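Local coordinates for putative nucleolar GTP-binding protein 1 (Plasmodium falciparum, PDB 2QU8), which binds GDP in what is probably a Ras-like GTPase domain and, as its name suggests, is a putative nucleolar GTPase of the NOG1 family, at residues 25-36 with 76-87. Residues are numbered along the deposited sequence; the frame is centred on the assembly and turned at random.
Sequences INPHKKTIILSG and NKYQIIDTPGLL
Gln79 reaches across to Thr31 and Asn26 with its side-chain amide. Its NE2 donates to Thr31 OG1 at 2.8 Å, in the amide plane, and to Asn26 O at 2.8 Å, tilted from that plane. CG sits between the backbone N and carbonyl carbon (chi1 58°), and the extended chain carries the amide to Thr31 and the preceding loop at Asn26. Thr31 OG1 in turn donates a hydrogen bond to Lys29 O. A water also joins Gln79 OE1 to Asn26 N.

Strands 30-35 and 76-82 run parallel. Their backbone ladder is tight in the middle: Gln79 N to Lys30 O, Ile32 N to Gln79 O, Ile81 N to Ile32 O and Leu34 N to Ile81 O. On one face Ile81 CD1 meets Thr31 CG2 at 3.6 Å and Ile25 CG2 at 3.7 Å. On the other, Ile80 CG1 touches Leu34 CD1 at 3.7 Å.

The end at Asn76 and Lys77 is looser and more open to solvent. Lys30 bends at chi3 and chi4, laying CE over a face of the buried Tyr78 ring, 4.0 Å from its centroid. A water links Lys30 NZ to Lys77 O. After Asp82 the chain leaves the sheet and comes back at Leu87, whose O accepts from Ser35 OG (2.8 Å) and Gly36 N. Two waters link Leu34 O to Asp82 OD1, Thr83 N and Thr83 OG1.

Asp82 to Gly85 (DTPG) matches the G3 motif of GTPases, and Gly36 fits the start of a P-loop. The Asp82 side chain lies about 4 Å from GDP. Helix 192-222 covers Lys30 and Tyr78, whose OH bonds Lys204. Strand 110-117 flanks 30-35, and strand 66-73 flanks 76-82.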
loop_
_atom_site.group_PDB
_atom_site.type_symbol
_atom_site.label_atom_id
_atom_site.label_comp_id
_atom_site.label_asym_id
_atom_site.label_seq_id
_atom_site.Cartn_x
_atom_site.Cartn_y
_atom_site.Cartn_z
ATOM N N ILE A 25 7.866 -5.533 -14.445
ATOM C CA ILE A 25 7.097 -4.413 -13.914
ATOM C C ILE A 25 7.627 -3.130 -14.546
ATOM O O ILE A 25 8.833 -2.896 -14.561
ATOM C CB ILE A 25 7.207 -4.290 -12.368
ATOM C CG1 ILE A 25 6.646 -5.532 -11.669
ATOM C CG2 ILE A 25 6.489 -3.015 -11.871
ATOM C CD1 ILE A 25 6.837 -5.520 -10.145
ATOM N N ASN A 26 6.729 -2.299 -15.065
ATOM C CA ASN A 26 7.128 -0.968 -15.491
ATOM C C ASN A 26 7.248 -0.025 -14.285
ATOM O O ASN A 26 6.247 0.286 -13.641
ATOM C CB ASN A 26 6.164 -0.406 -16.530
ATOM C CG ASN A 26 6.711 0.831 -17.209
ATOM O OD1 ASN A 26 7.046 1.818 -16.553
ATOM N ND2 ASN A 26 6.815 0.784 -18.528
ATOM N N PRO A 27 8.474 0.444 -13.987
ATOM C CA PRO A 27 8.722 1.257 -12.784
ATOM C C PRO A 27 8.182 2.692 -12.870
ATOM O O PRO A 27 8.108 3.382 -11.849
ATOM C CB PRO A 27 10.247 1.270 -12.687
ATOM C CG PRO A 27 10.699 1.158 -14.101
ATOM C CD PRO A 27 9.705 0.249 -14.777
ATOM N N HIS A 28 7.792 3.118 -14.069
ATOM C CA HIS A 28 7.344 4.492 -14.303
ATOM C C HIS A 28 5.822 4.666 -14.233
ATOM O O HIS A 28 5.331 5.776 -14.008
ATOM C CB HIS A 28 7.868 4.994 -15.655
ATOM C CG HIS A 28 9.332 4.752 -15.872
ATOM N ND1 HIS A 28 10.309 5.595 -15.387
ATOM C CD2 HIS A 28 9.986 3.769 -16.542
ATOM C CE1 HIS A 28 11.499 5.138 -15.738
ATOM N NE2 HIS A 28 11.330 4.033 -16.442
ATOM N N LYS A 29 5.078 3.577 -14.415
ATOM C CA LYS A 29 3.614 3.629 -14.362
ATOM C C LYS A 29 3.146 3.896 -12.931
ATOM O O LYS A 29 3.680 3.329 -11.984
ATOM C CB LYS A 29 2.994 2.328 -14.895
ATOM C CG LYS A 29 1.513 2.443 -15.318
ATOM C CD LYS A 29 0.897 1.087 -15.682
ATOM C CE LYS A 29 -0.358 1.232 -16.543
ATOM N NZ LYS A 29 -1.162 -0.042 -16.649
ATOM N N LYS A 30 2.150 4.767 -12.787
ATOM C CA LYS A 30 1.506 5.004 -11.496
ATOM C C LYS A 30 1.044 3.674 -10.888
ATOM O O LYS A 30 0.354 2.887 -11.540
ATOM C CB LYS A 30 0.334 5.968 -11.649
ATOM C CG LYS A 30 0.739 7.355 -12.134
ATOM C CD LYS A 30 -0.461 8.292 -12.222
ATOM C CE LYS A 30 -1.345 7.977 -13.409
ATOM N NZ LYS A 30 -0.607 8.109 -14.705
ATOM N N THR A 31 1.442 3.428 -9.644
ATOM C CA THR A 31 1.250 2.125 -9.027
ATOM C C THR A 31 0.694 2.207 -7.612
ATOM O O THR A 31 1.145 3.017 -6.799
ATOM C CB THR A 31 2.601 1.343 -8.971
ATOM O OG1 THR A 31 3.155 1.227 -10.286
ATOM C CG2 THR A 31 2.426 -0.061 -8.365
ATOM N N ILE A 32 -0.272 1.347 -7.312
ATOM C CA ILE A 32 -0.594 1.047 -5.921
ATOM C C ILE A 32 0.167 -0.227 -5.507
ATOM O O ILE A 32 0.032 -1.281 -6.128
ATOM C CB ILE A 32 -2.119 0.907 -5.685
ATOM C CG1 ILE A 32 -2.844 2.215 -6.050
ATOM C CG2 ILE A 32 -2.412 0.563 -4.237
ATOM C CD1 ILE A 32 -4.346 2.037 -6.178
ATOM N N ILE A 33 0.988 -0.106 -4.475
ATOM C CA ILE A 33 1.733 -1.243 -3.945
ATOM C C ILE A 33 0.973 -1.792 -2.757
ATOM O O ILE A 33 0.850 -1.118 -1.736
ATOM C CB ILE A 33 3.164 -0.825 -3.520
ATOM C CG1 ILE A 33 3.911 -0.243 -4.725
ATOM C CG2 ILE A 33 3.923 -2.024 -2.884
ATOM C CD1 ILE A 33 5.060 0.708 -4.358
ATOM N N LEU A 34 0.445 -3.006 -2.891
ATOM C CA LEU A 34 -0.296 -3.615 -1.793
ATOM C C LEU A 34 0.624 -4.267 -0.772
ATOM O O LEU A 34 1.575 -4.973 -1.129
ATOM C CB LEU A 34 -1.322 -4.627 -2.302
ATOM C CG LEU A 34 -2.566 -4.049 -2.980
ATOM C CD1 LEU A 34 -3.240 -5.147 -3.795
ATOM C CD2 LEU A 34 -3.525 -3.447 -1.949
ATOM N N SER A 35 0.305 -4.040 0.499
ATOM C CA SER A 35 1.046 -4.618 1.615
ATOM C C SER A 35 0.088 -4.910 2.773
ATOM O O SER A 35 -1.009 -4.357 2.835
ATOM C CB SER A 35 2.167 -3.662 2.037
ATOM O OG SER A 35 2.923 -4.183 3.119
ATOM N N GLY A 36 0.499 -5.784 3.684
ATOM C CA GLY A 36 -0.365 -6.235 4.763
ATOM C C GLY A 36 -0.213 -7.720 5.008
ATOM O O GLY A 36 0.258 -8.451 4.131
ATOM N N ASN A 76 -6.241 8.206 -16.650
ATOM C CA ASN A 76 -4.884 7.790 -16.341
ATOM C C ASN A 76 -4.803 6.289 -16.121
ATOM O O ASN A 76 -5.727 5.680 -15.596
ATOM C CB ASN A 76 -4.359 8.531 -15.112
ATOM C CG ASN A 76 -4.172 10.013 -15.357
ATOM O OD1 ASN A 76 -3.090 10.455 -15.737
ATOM N ND2 ASN A 76 -5.231 10.790 -15.147
ATOM N N LYS A 77 -3.688 5.700 -16.528
ATOM C CA LYS A 77 -3.491 4.258 -16.406
ATOM C C LYS A 77 -2.715 3.895 -15.137
ATOM O O LYS A 77 -1.678 4.491 -14.826
ATOM C CB LYS A 77 -2.814 3.702 -17.660
ATOM C CG LYS A 77 -3.721 3.682 -18.895
ATOM C CD LYS A 77 -3.069 2.950 -20.061
ATOM C CE LYS A 77 -3.091 1.435 -19.873
ATOM N NZ LYS A 77 -2.061 0.753 -20.733
ATOM N N TYR A 78 -3.233 2.913 -14.407
ATOM C CA TYR A 78 -2.628 2.483 -13.152
ATOM C C TYR A 78 -2.312 0.996 -13.149
ATOM O O TYR A 78 -2.960 0.205 -13.832
ATOM C CB TYR A 78 -3.561 2.791 -11.983
ATOM C CG TYR A 78 -3.721 4.266 -11.674
ATOM C CD1 TYR A 78 -2.906 4.888 -10.733
ATOM C CD2 TYR A 78 -4.698 5.034 -12.314
ATOM C CE1 TYR A 78 -3.041 6.242 -10.447
ATOM C CE2 TYR A 78 -4.850 6.395 -12.026
ATOM C CZ TYR A 78 -4.018 6.989 -11.096
ATOM O OH TYR A 78 -4.154 8.333 -10.809
ATOM N N GLN A 79 -1.304 0.629 -12.370
ATOM C CA GLN A 79 -1.123 -0.763 -11.996
ATOM C C GLN A 79 -1.260 -0.930 -10.485
ATOM O O GLN A 79 -1.072 0.013 -9.721
ATOM C CB GLN A 79 0.198 -1.320 -12.518
ATOM C CG GLN A 79 1.438 -0.574 -12.062
ATOM C CD GLN A 79 2.663 -0.902 -12.903
ATOM O OE1 GLN A 79 2.557 -1.527 -13.959
ATOM N NE2 GLN A 79 3.834 -0.477 -12.437
ATOM N N ILE A 80 -1.626 -2.128 -10.060
ATOM C CA ILE A 80 -1.696 -2.428 -8.649
ATOM C C ILE A 80 -1.005 -3.773 -8.415
ATOM O O ILE A 80 -1.345 -4.773 -9.045
ATOM C CB ILE A 80 -3.158 -2.341 -8.099
ATOM C CG1 ILE A 80 -3.206 -2.694 -6.607
ATOM C CG2 ILE A 80 -4.161 -3.154 -8.986
ATOM C CD1 ILE A 80 -4.488 -2.262 -5.900
ATOM N N ILE A 81 -0.005 -3.769 -7.540
ATOM C CA ILE A 81 0.881 -4.916 -7.366
ATOM C C ILE A 81 0.688 -5.590 -6.011
ATOM O O ILE A 81 0.607 -4.927 -4.970
ATOM C CB ILE A 81 2.366 -4.523 -7.586
ATOM C CG1 ILE A 81 2.542 -3.912 -8.985
ATOM C CG2 ILE A 81 3.288 -5.738 -7.444
ATOM C CD1 ILE A 81 3.881 -3.259 -9.212
ATOM N N ASP A 82 0.617 -6.917 -6.045
ATOM C CA ASP A 82 0.480 -7.739 -4.855
ATOM C C ASP A 82 1.644 -8.731 -4.887
ATOM O O ASP A 82 1.845 -9.427 -5.884
ATOM C CB ASP A 82 -0.887 -8.468 -4.867
ATOM C CG ASP A 82 -1.155 -9.273 -3.587
ATOM O OD1 ASP A 82 -0.718 -8.856 -2.498
ATOM O OD2 ASP A 82 -1.832 -10.323 -3.664
ATOM N N THR A 83 2.423 -8.768 -3.813
ATOM C CA THR A 83 3.572 -9.671 -3.724
ATOM C C THR A 83 3.476 -10.546 -2.485
ATOM O O THR A 83 4.179 -10.305 -1.506
ATOM C CB THR A 83 4.919 -8.903 -3.702
ATOM O OG1 THR A 83 4.880 -7.893 -2.690
ATOM C CG2 THR A 83 5.169 -8.246 -5.022
ATOM N N PRO A 84 2.590 -11.560 -2.510
ATOM C CA PRO A 84 2.478 -12.404 -1.320
ATOM C C PRO A 84 3.819 -13.090 -1.030
ATOM O O PRO A 84 4.521 -13.505 -1.960
ATOM C CB PRO A 84 1.383 -13.416 -1.689
ATOM C CG PRO A 84 1.243 -13.343 -3.169
ATOM C CD PRO A 84 1.675 -11.974 -3.585
ATOM N N GLY A 85 4.185 -13.143 0.246
ATOM C CA GLY A 85 5.462 -13.704 0.669
ATOM C C GLY A 85 6.544 -12.662 0.884
ATOM O O GLY A 85 7.515 -12.923 1.590
ATOM N N LEU A 86 6.386 -11.476 0.288
ATOM C CA LEU A 86 7.384 -10.407 0.451
ATOM C C LEU A 86 6.924 -9.241 1.334
ATOM O O LEU A 86 7.596 -8.878 2.302
ATOM C CB LEU A 86 7.854 -9.882 -0.909
ATOM C CG LEU A 86 8.630 -10.826 -1.832
ATOM C CD1 LEU A 86 8.999 -10.085 -3.111
ATOM C CD2 LEU A 86 9.872 -11.364 -1.159
ATOM N N LEU A 87 5.778 -8.660 1.006
ATOM C CA LEU A 87 5.298 -7.470 1.711
ATOM C C LEU A 87 4.170 -7.775 2.696
ATOM O O LEU A 87 3.353 -6.900 3.036
ATOM C CB LEU A 87 4.912 -6.386 0.696
ATOM C CG LEU A 87 6.083 -5.881 -0.167
ATOM C CD1 LEU A 87 5.617 -4.839 -1.159
ATOM C CD2 LEU A 87 7.206 -5.316 0.704
HETATM O O HOH W 1 4.080 -3.019 -15.243
HETATM O O HOH W 2 0.686 5.710 -15.286
HETATM O O HOH W 3 1.367 -7.595 -1.353
HETATM O O HOH W 4 3.302 -5.612 -3.382
#